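Local coordinates for odorant-binding protein 2a (Homo sapiens, PDB 4RUN), which binds and transports small hydrophobic odorants in nasal mucus, with a preference for aldehydes and large fatty acids, as a monomeric lipocalin, at residues 13-18 with 116-121; 30-35 with 52-57. The protein carries 2 engineered substitutions. All blocks are in the same frame, centred on the assembly; numbering follows the deposited sequence.

Interaction 1. Residues 13-18 with 116-121; sequences TWYVKA and RNPNTN
Arg-116 lays its guanidinium flat over the indole of Trp-14, the pairing by which most lipocalins join the tryptophan of the G-x-W signature, on the first barrel strand, to an arginine just after the eighth. The geometry supports a true stack: the centres of guanidinium and ring are 4.2 Å apart and the planes diverge by only 18°. Within the stack, CZ of Arg-116 stands off-centre over the five-membered ring as a cation-pi contact. The CD methylene meets the other half of the indole by CH-pi, 4.3 Å from CD to the centroid of the six-membered ring. Arg-116 starts out away from strand 12-21, and the bend at chi2 (-72°) folds the chain back over the aromatic face.

Polar bonds fix the guanidinium within its plane. NH2 of Arg-116 donates to the backbone O of Thr-13 at 3.1 Å, a bent bond (146° at the hydrogen) that arrives above the carbonyl plane. NH1 is held by the backbone O of Thr-11, while NE1 of the buried Trp-14 binds Ile-10 O. Farther along the strand, Lys-17 runs extended past Thr-120, its CD 3.5 Å from OG1 of that residue. Its ammonium then reaches the loop backbone, with NZ bonded to Asn-119 O at 2.8 Å, and also forms a salt bridge to Asp-94. The Thr-13 and Asn-119 bonds thus tie the loop leading into helix 122-134 to the strand near each end of the contact.

Between them lies an apolar contact. Pro-118 covers one face of the Tyr-15 ring, its CB almost directly over the middle at 3.6 Å from the ring centroid. At the edge of the same ring, near its plane, the carbonyl O of Arg-116 lies 3.1 Å from Tyr-15 CD2.

Interaction 2. Residues 30-35 with 52-57; sequences RPRKVS and TFMRED
Ser-35 and Thr-52 grip each other through two hydrogen bonds, one from main chain to main chain and one that uses the serine hydroxyl. Ser-35 N donates to Thr-52 O at 2.9 Å. In return, Thr-52 N donates to OG of Ser-35 at 2.8 Å, nearly straight at 166°, and the side-chain oxygen thus acts as acceptor for a strand amide. The first torsion (chi1 69°) places OG between the backbone N and the carbonyl carbon, where the Thr-52 amide meets it. An alanine here would remove that acceptor and would probably leave the buried Thr-52 amide without its mate at this end of the pairing. Further along, Met-54 N bonds to Lys-33 O, and Arg-32 N to Met-54 O at 2.7 Å.

The strands run antiparallel, with Val-34 and Phe-53 as a non-hydrogen-bonded pair, in the hairpin of strands 33-41 and 47-55, the second and third strands of the lipocalin barrel. Apolar contacts gather around these two buried residues. CG2 of Val-34 approaches Phe-53 CB, and Pro-31 CG comes within 4.0 Å of Phe-53 CD2, meeting the ring obliquely. On the other face, Lys-33 and Met-54 run side by side in the same direction, with CD of the lysine 3.9 Å from CG of the methionine.

The charged end of the contact is built by Arg-32. Its chain bends at chi3 (45°), and NH1 donates to the backbone O of Glu-56 at 2.6 Å, tilted from the carbonyl plane. Met-54 CE lies at the edge of the same guanidinium, 3.7 Å from NH1. Asp-57 OD1, 4.4 Å from NH1 of Arg-32 and well out of the guanidinium plane, offers opposite charge without a bond.

From the N terminus the chain first lays down 13-18 in strand 12-21, then passes through a connection into 30-35, which leads into strand 33-41. Interaction 2 closes the first loop: strand 47-55 turns back on strand 33-41, with only 16 residues between the segments. The chain continues through the remaining barrel strands before 116-121 returns to strand 12-21, so interaction 1 closes a loop of 97 intervening residues and contains interaction 2 whole, without crossing. Their centres are about 16 Å apart, but neighbouring strands bring them together, with Val-16 O lying 4.1 Å from Val-34 CG1. One joins the barrel's first strand to the loop before helix 122-134; the other joins its second and third strands.

Interaction 1. Residues 13-18 with 116-121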
ATOM      1  N   THR A  13       6.727  -2.049  11.683  1.00 80.92           N
ATOM      2  CA  THR A  13       5.482  -1.311  11.497  1.00 77.19           C
ATOM      3  C   THR A  13       5.629  -0.247  10.399  1.00 74.77           C
ATOM      4  O   THR A  13       6.643   0.445  10.330  1.00 76.17           O
ATOM      5  CB  THR A  13       5.017  -0.656  12.816  1.00 76.90           C
ATOM      6  OG1 THR A  13       4.720  -1.673  13.771  1.00 78.73           O
ATOM      7  CG2 THR A  13       3.767   0.203  12.609  1.00 73.66           C
ATOM      8  N   TRP A  14       4.619  -0.166   9.529  1.00 71.06           N
ATOM      9  CA  TRP A  14       4.489   0.901   8.543  1.00 67.77           C
ATOM     10  C   TRP A  14       3.106   1.521   8.643  1.00 62.65           C
ATOM     11  O   TRP A  14       2.153   0.889   9.073  1.00 62.63           O
ATOM     12  CB  TRP A  14       4.650   0.377   7.127  1.00 67.13           C
ATOM     13  CG  TRP A  14       5.992  -0.107   6.775  1.00 71.42           C
ATOM     14  CD1 TRP A  14       6.487  -1.355   6.977  1.00 75.04           C
ATOM     15  CD2 TRP A  14       7.008   0.623   6.100  1.00 74.07           C
ATOM     16  NE1 TRP A  14       7.755  -1.450   6.476  1.00 77.47           N
ATOM     17  CE2 TRP A  14       8.104  -0.247   5.932  1.00 78.37           C
ATOM     18  CE3 TRP A  14       7.108   1.930   5.625  1.00 74.11           C
ATOM     19  CZ2 TRP A  14       9.287   0.148   5.311  1.00 81.65           C
ATOM     20  CZ3 TRP A  14       8.286   2.322   5.009  1.00 75.51           C
ATOM     21  CH2 TRP A  14       9.357   1.431   4.858  1.00 79.42           C
ATOM     22  N   TYR A  15       3.015   2.768   8.222  1.00 60.51           N
ATOM     23  CA  TYR A  15       1.783   3.503   8.271  1.00 59.48           C
ATOM     24  C   TYR A  15       1.431   3.931   6.857  1.00 57.56           C
ATOM     25  O   TYR A  15       2.277   4.481   6.144  1.00 58.09           O
ATOM     26  CB  TYR A  15       1.936   4.729   9.163  1.00 61.21           C
ATOM     27  CG  TYR A  15       2.142   4.397  10.614  1.00 67.23           C
ATOM     28  CD1 TYR A  15       1.050   4.204  11.457  1.00 69.50           C
ATOM     29  CD2 TYR A  15       3.425   4.258  11.150  1.00 70.93           C
ATOM     30  CE1 TYR A  15       1.227   3.880  12.790  1.00 73.17           C
ATOM     31  CE2 TYR A  15       3.615   3.941  12.488  1.00 74.27           C
ATOM     32  CZ  TYR A  15       2.510   3.751  13.303  1.00 75.86           C
ATOM     33  OH  TYR A  15       2.666   3.424  14.634  1.00 78.54           O
ATOM     34  N   VAL A  16       0.182   3.677   6.466  1.00 53.92           N
ATOM     35  CA  VAL A  16      -0.342   4.063   5.160  1.00 49.83           C
ATOM     36  C   VAL A  16      -0.944   5.458   5.259  1.00 48.25           C
ATOM     37  O   VAL A  16      -1.952   5.656   5.929  1.00 50.76           O
ATOM     38  CB  VAL A  16      -1.434   3.095   4.701  1.00 49.09           C
ATOM     39  CG1 VAL A  16      -1.958   3.519   3.345  1.00 48.14           C
ATOM     40  CG2 VAL A  16      -0.925   1.649   4.686  1.00 49.85           C
ATOM     41  N   LYS A  17      -0.332   6.419   4.581  1.00 46.10           N
ATOM     42  CA  LYS A  17      -0.672   7.834   4.757  1.00 44.12           C
ATOM     43  C   LYS A  17      -1.525   8.374   3.626  1.00 41.62           C
ATOM     44  O   LYS A  17      -2.291   9.310   3.803  1.00 44.92           O
ATOM     45  CB  LYS A  17       0.615   8.642   4.850  1.00 45.93           C
ATOM     46  CG  LYS A  17       1.568   8.139   5.922  1.00 48.36           C
ATOM     47  CD  LYS A  17       2.884   8.877   5.873  1.00 50.67           C
ATOM     48  CE  LYS A  17       3.661   8.626   7.142  1.00 53.56           C
ATOM     49  NZ  LYS A  17       5.003   9.263   7.143  1.00 55.83           N
ATOM     50  N   ALA A  18      -1.386   7.788   2.451  1.00 39.61           N
ATOM     51  CA  ALA A  18      -2.209   8.181   1.329  1.00 38.36           C
ATOM     52  C   ALA A  18      -2.320   7.008   0.413  1.00 39.02           C
ATOM     53  O   ALA A  18      -1.513   6.083   0.487  1.00 40.62           O
ATOM     54  CB  ALA A  18      -1.596   9.357   0.599  1.00 38.72           C
ATOM     55  N   ARG A 116       7.514   4.975   8.223  1.00 70.74           N
ATOM     56  CA  ARG A 116       7.703   4.466   9.566  1.00 75.76           C
ATOM     57  C   ARG A 116       7.004   5.353  10.573  1.00 76.36           C
ATOM     58  O   ARG A 116       6.459   4.894  11.583  1.00 79.88           O
ATOM     59  CB  ARG A 116       9.187   4.429   9.870  1.00 80.39           C
ATOM     60  CG  ARG A 116       9.933   3.456   8.986  1.00 82.10           C
ATOM     61  CD  ARG A 116       9.596   2.047   9.389  1.00 83.71           C
ATOM     62  NE  ARG A 116      10.519   1.092   8.805  1.00 87.94           N
ATOM     63  CZ  ARG A 116      10.415  -0.219   8.970  1.00 91.74           C
ATOM     64  NH1 ARG A 116      11.297  -1.025   8.401  1.00 94.97           N
ATOM     65  NH2 ARG A 116       9.423  -0.718   9.703  1.00 92.36           N
ATOM     66  N   ASN A 117       7.036   6.640  10.277  1.00 74.67           N
ATOM     67  CA  ASN A 117       6.502   7.640  11.147  1.00 75.66           C
ATOM     68  C   ASN A 117       5.074   7.834  10.720  1.00 70.93           C
ATOM     69  O   ASN A 117       4.824   7.951   9.534  1.00 67.69           O
ATOM     70  CB  ASN A 117       7.287   8.935  10.950  1.00 78.03           C
ATOM     71  CG  ASN A 117       7.279   9.801  12.172  1.00 82.81           C
ATOM     72  OD1 ASN A 117       7.723   9.378  13.236  1.00 89.18           O
ATOM     73  ND2 ASN A 117       6.752  11.010  12.040  1.00 82.20           N
ATOM     74  N   PRO A 118       4.134   7.874  11.673  1.00 72.43           N
ATOM     75  CA  PRO A 118       2.714   7.964  11.317  1.00 70.89           C
ATOM     76  C   PRO A 118       2.295   9.353  10.853  1.00 69.63           C
ATOM     77  O   PRO A 118       1.233   9.502  10.230  1.00 73.56           O
ATOM     78  CB  PRO A 118       2.009   7.626  12.628  1.00 74.08           C
ATOM     79  CG  PRO A 118       2.956   8.108  13.684  1.00 76.46           C
ATOM     80  CD  PRO A 118       4.343   7.938  13.132  1.00 75.49           C
ATOM     81  N   ASN A 119       3.115  10.356  11.146  1.00 67.72           N
ATOM     82  CA  ASN A 119       2.810  11.710  10.738  1.00 65.14           C
ATOM     83  C   ASN A 119       3.112  11.927   9.283  1.00 61.75           C
ATOM     84  O   ASN A 119       3.983  11.273   8.720  1.00 59.79           O
ATOM     85  CB  ASN A 119       3.620  12.667  11.557  1.00 69.18           C
ATOM     86  CG  ASN A 119       3.472  12.383  13.025  1.00 75.08           C
ATOM     87  OD1 ASN A 119       4.452  12.132  13.722  1.00 82.68           O
ATOM     88  ND2 ASN A 119       2.235  12.328  13.484  1.00 73.93           N
ATOM     89  N   THR A 120       2.373  12.851   8.687  1.00 59.42           N
ATOM     90  CA  THR A 120       2.555  13.211   7.304  1.00 58.15           C
ATOM     91  C   THR A 120       2.879  14.684   7.141  1.00 58.99           C
ATOM     92  O   THR A 120       2.368  15.544   7.858  1.00 61.67           O
ATOM     93  CB  THR A 120       1.295  12.881   6.496  1.00 58.19           C
ATOM     94  OG1 THR A 120       0.876  11.541   6.793  1.00 57.52           O
ATOM     95  CG2 THR A 120       1.557  13.014   5.012  1.00 58.35           C
ATOM     96  N   ASN A 121       3.742  14.964   6.179  1.00 58.24           N
ATOM     97  CA  ASN A 121       4.058  16.319   5.801  1.00 57.63           C
ATOM     98  C   ASN A 121       3.329  16.529   4.483  1.00 51.54           C
ATOM     99  O   ASN A 121       3.168  15.587   3.704  1.00 47.01           O
ATOM    100  CB  ASN A 121       5.569  16.467   5.655  1.00 63.47           C
ATOM    101  CG  ASN A 121       6.022  17.910   5.467  1.00 70.53           C
ATOM    102  OD1 ASN A 121       5.281  18.759   4.971  1.00 75.69           O
ATOM    103  ND2 ASN A 121       7.268  18.184   5.831  1.00 75.58           N
TER

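Interaction 2. Residues 30-35 with 52-57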
ATOM      1  N   ARG A  30     -13.135   1.720  -1.697  1.00 46.24           N
ATOM      2  CA  ARG A  30     -12.032   2.404  -1.025  1.00 45.54           C
ATOM      3  C   ARG A  30     -12.011   2.260   0.498  1.00 46.12           C
ATOM      4  O   ARG A  30     -13.027   2.481   1.142  1.00 50.17           O
ATOM      5  CB  ARG A  30     -12.103   3.890  -1.290  1.00 48.51           C
ATOM      6  CG  ARG A  30     -12.051   4.252  -2.752  1.00 51.90           C
ATOM      7  CD  ARG A  30     -12.050   5.741  -2.930  1.00 52.77           C
ATOM      8  NE  ARG A  30     -11.910   6.082  -4.335  1.00 54.64           N
ATOM      9  CZ  ARG A  30     -11.577   7.288  -4.775  1.00 53.79           C
ATOM     10  NH1 ARG A  30     -11.360   8.285  -3.914  1.00 53.61           N
ATOM     11  NH2 ARG A  30     -11.458   7.487  -6.073  1.00 53.21           N
ATOM     12  N   PRO A  31     -10.847   1.928   1.075  1.00 43.72           N
ATOM     13  CA  PRO A  31     -10.648   1.963   2.507  1.00 46.67           C
ATOM     14  C   PRO A  31     -10.991   3.321   3.136  1.00 49.46           C
ATOM     15  O   PRO A  31     -10.485   4.337   2.686  1.00 50.54           O
ATOM     16  CB  PRO A  31      -9.154   1.692   2.648  1.00 46.06           C
ATOM     17  CG  PRO A  31      -8.788   0.909   1.438  1.00 42.53           C
ATOM     18  CD  PRO A  31      -9.657   1.437   0.366  1.00 42.39           C
ATOM     19  N   ARG A  32     -11.871   3.327   4.137  1.00 50.98           N
ATOM     20  CA  ARG A  32     -12.191   4.529   4.890  1.00 53.21           C
ATOM     21  C   ARG A  32     -11.149   4.710   5.952  1.00 52.61           C
ATOM     22  O   ARG A  32     -10.736   5.824   6.236  1.00 54.96           O
ATOM     23  CB  ARG A  32     -13.530   4.415   5.616  1.00 59.56           C
ATOM     24  CG  ARG A  32     -14.759   4.431   4.729  1.00 62.83           C
ATOM     25  CD  ARG A  32     -16.006   4.111   5.546  1.00 67.39           C
ATOM     26  NE  ARG A  32     -16.057   4.851   6.822  1.00 71.04           N
ATOM     27  CZ  ARG A  32     -16.185   4.316   8.047  1.00 74.02           C
ATOM     28  NH1 ARG A  32     -16.287   3.004   8.233  1.00 73.70           N
ATOM     29  NH2 ARG A  32     -16.213   5.106   9.117  1.00 77.22           N
ATOM     30  N   LYS A  33     -10.779   3.601   6.581  1.00 52.16           N
ATOM     31  CA  LYS A  33      -9.851   3.598   7.693  1.00 52.25           C
ATOM     32  C   LYS A  33      -8.839   2.525   7.413  1.00 50.83           C
ATOM     33  O   LYS A  33      -9.047   1.713   6.545  1.00 49.87           O
ATOM     34  CB  LYS A  33     -10.582   3.306   9.002  1.00 55.63           C
ATOM     35  CG  LYS A  33     -11.744   4.258   9.261  1.00 58.94           C
ATOM     36  CD  LYS A  33     -12.516   3.919  10.529  1.00 61.70           C
ATOM     37  CE  LYS A  33     -13.212   5.153  11.081  1.00 65.06           C
ATOM     38  NZ  LYS A  33     -13.974   4.855  12.322  1.00 70.81           N
ATOM     39  N   VAL A  34      -7.738   2.533   8.146  1.00 55.31           N
ATOM     40  CA  VAL A  34      -6.672   1.564   7.943  1.00 54.83           C
ATOM     41  C   VAL A  34      -5.775   1.493   9.179  1.00 55.14           C
ATOM     42  O   VAL A  34      -5.474   2.511   9.792  1.00 59.08           O
ATOM     43  CB  VAL A  34      -5.837   1.923   6.693  1.00 54.73           C
ATOM     44  CG1 VAL A  34      -5.041   3.201   6.927  1.00 57.14           C
ATOM     45  CG2 VAL A  34      -4.915   0.771   6.315  1.00 54.43           C
ATOM     46  N   SER A  35      -5.368   0.284   9.548  1.00 54.76           N
ATOM     47  CA  SER A  35      -4.492   0.069  10.694  1.00 56.06           C
ATOM     48  C   SER A  35      -3.040   0.225  10.275  1.00 56.38           C
ATOM     49  O   SER A  35      -2.760   0.395   9.092  1.00 55.38           O
ATOM     50  CB  SER A  35      -4.724  -1.334  11.247  1.00 58.77           C
ATOM     51  OG  SER A  35      -4.255  -2.329  10.345  1.00 57.56           O
ATOM     52  N   THR A  52      -5.474  -4.274   8.815  1.00 58.28           N
ATOM     53  CA  THR A  52      -6.921  -4.242   8.695  1.00 57.29           C
ATOM     54  C   THR A  52      -7.338  -2.904   8.126  1.00 55.67           C
ATOM     55  O   THR A  52      -6.588  -1.931   8.200  1.00 56.85           O
ATOM     56  CB  THR A  52      -7.602  -4.456  10.060  1.00 59.12           C
ATOM     57  OG1 THR A  52      -7.326  -3.356  10.933  1.00 58.27           O
ATOM     58  CG2 THR A  52      -7.107  -5.732  10.704  1.00 61.67           C
ATOM     59  N   PHE A  53      -8.526  -2.858   7.546  1.00 53.83           N
ATOM     60  CA  PHE A  53      -9.081  -1.602   7.067  1.00 52.89           C
ATOM     61  C   PHE A  53     -10.588  -1.689   6.989  1.00 54.31           C
ATOM     62  O   PHE A  53     -11.146  -2.779   6.961  1.00 55.08           O
ATOM     63  CB  PHE A  53      -8.512  -1.232   5.706  1.00 51.71           C
ATOM     64  CG  PHE A  53      -8.849  -2.199   4.612  1.00 52.18           C
ATOM     65  CD1 PHE A  53      -8.012  -3.267   4.337  1.00 52.93           C
ATOM     66  CD2 PHE A  53      -9.983  -2.022   3.838  1.00 51.48           C
ATOM     67  CE1 PHE A  53      -8.306  -4.151   3.322  1.00 51.46           C
ATOM     68  CE2 PHE A  53     -10.288  -2.913   2.831  1.00 51.41           C
ATOM     69  CZ  PHE A  53      -9.445  -3.978   2.572  1.00 50.74           C
ATOM     70  N   MET A  54     -11.242  -0.534   6.982  1.00 55.78           N
ATOM     71  CA  MET A  54     -12.691  -0.485   6.911  1.00 60.07           C
ATOM     72  C   MET A  54     -13.111  -0.127   5.503  1.00 55.84           C
ATOM     73  O   MET A  54     -12.652   0.841   4.938  1.00 51.93           O
ATOM     74  CB  MET A  54     -13.272   0.550   7.880  1.00 64.55           C
ATOM     75  CG  MET A  54     -13.027   0.279   9.357  1.00 68.11           C
ATOM     76  SD  MET A  54     -14.077  -1.016   9.992  1.00 78.30           S
ATOM     77  CE  MET A  54     -15.703  -0.358   9.623  1.00 79.63           C
ATOM     78  N   ARG A  55     -14.007  -0.922   4.960  1.00 58.15           N
ATOM     79  CA  ARG A  55     -14.580  -0.670   3.669  1.00 59.96           C
ATOM     80  C   ARG A  55     -16.077  -0.550   3.943  1.00 65.17           C
ATOM     81  O   ARG A  55     -16.763  -1.557   4.139  1.00 70.72           O
ATOM     82  CB  ARG A  55     -14.230  -1.835   2.749  1.00 59.07           C
ATOM     83  CG  ARG A  55     -14.528  -1.620   1.282  1.00 57.98           C
ATOM     84  CD  ARG A  55     -14.212  -2.880   0.478  1.00 56.34           C
ATOM     85  NE  ARG A  55     -12.845  -2.919  -0.023  1.00 52.54           N
ATOM     86  CZ  ARG A  55     -12.135  -4.026  -0.249  1.00 54.28           C
ATOM     87  NH1 ARG A  55     -12.630  -5.228   0.015  1.00 53.45           N
ATOM     88  NH2 ARG A  55     -10.889  -3.929  -0.725  1.00 55.75           N
ATOM     89  N   GLU A  56     -16.559   0.690   3.987  1.00 69.31           N
ATOM     90  CA  GLU A  56     -17.910   1.020   4.467  1.00 73.66           C
ATOM     91  C   GLU A  56     -18.001   0.646   5.944  1.00 72.80           C
ATOM     92  O   GLU A  56     -17.127   1.023   6.707  1.00 73.76           O
ATOM     93  CB  GLU A  56     -18.981   0.364   3.594  1.00 79.45           C
ATOM     94  CG  GLU A  56     -18.889   0.807   2.144  1.00 82.80           C
ATOM     95  CD  GLU A  56     -19.534  -0.160   1.170  1.00 91.91           C
ATOM     96  OE1 GLU A  56     -19.165  -1.345   1.256  1.00 92.75           O
ATOM     97  OE2 GLU A  56     -20.384   0.250   0.328  1.00 96.10           O
ATOM     98  N   ASP A  57     -19.013  -0.109   6.353  1.00 76.09           N
ATOM     99  CA  ASP A  57     -19.116  -0.551   7.747  1.00 77.92           C
ATOM    100  C   ASP A  57     -18.378  -1.869   8.017  1.00 75.07           C
ATOM    101  O   ASP A  57     -18.454  -2.399   9.120  1.00 84.14           O
ATOM    102  CB  ASP A  57     -20.597  -0.669   8.167  1.00 83.17           C
ATOM    103  CG  ASP A  57     -21.165   0.641   8.718  1.00 88.61           C
ATOM    104  OD1 ASP A  57     -20.451   1.668   8.705  1.00 89.94           O
ATOM    105  OD2 ASP A  57     -22.330   0.647   9.178  1.00 92.43           O
TER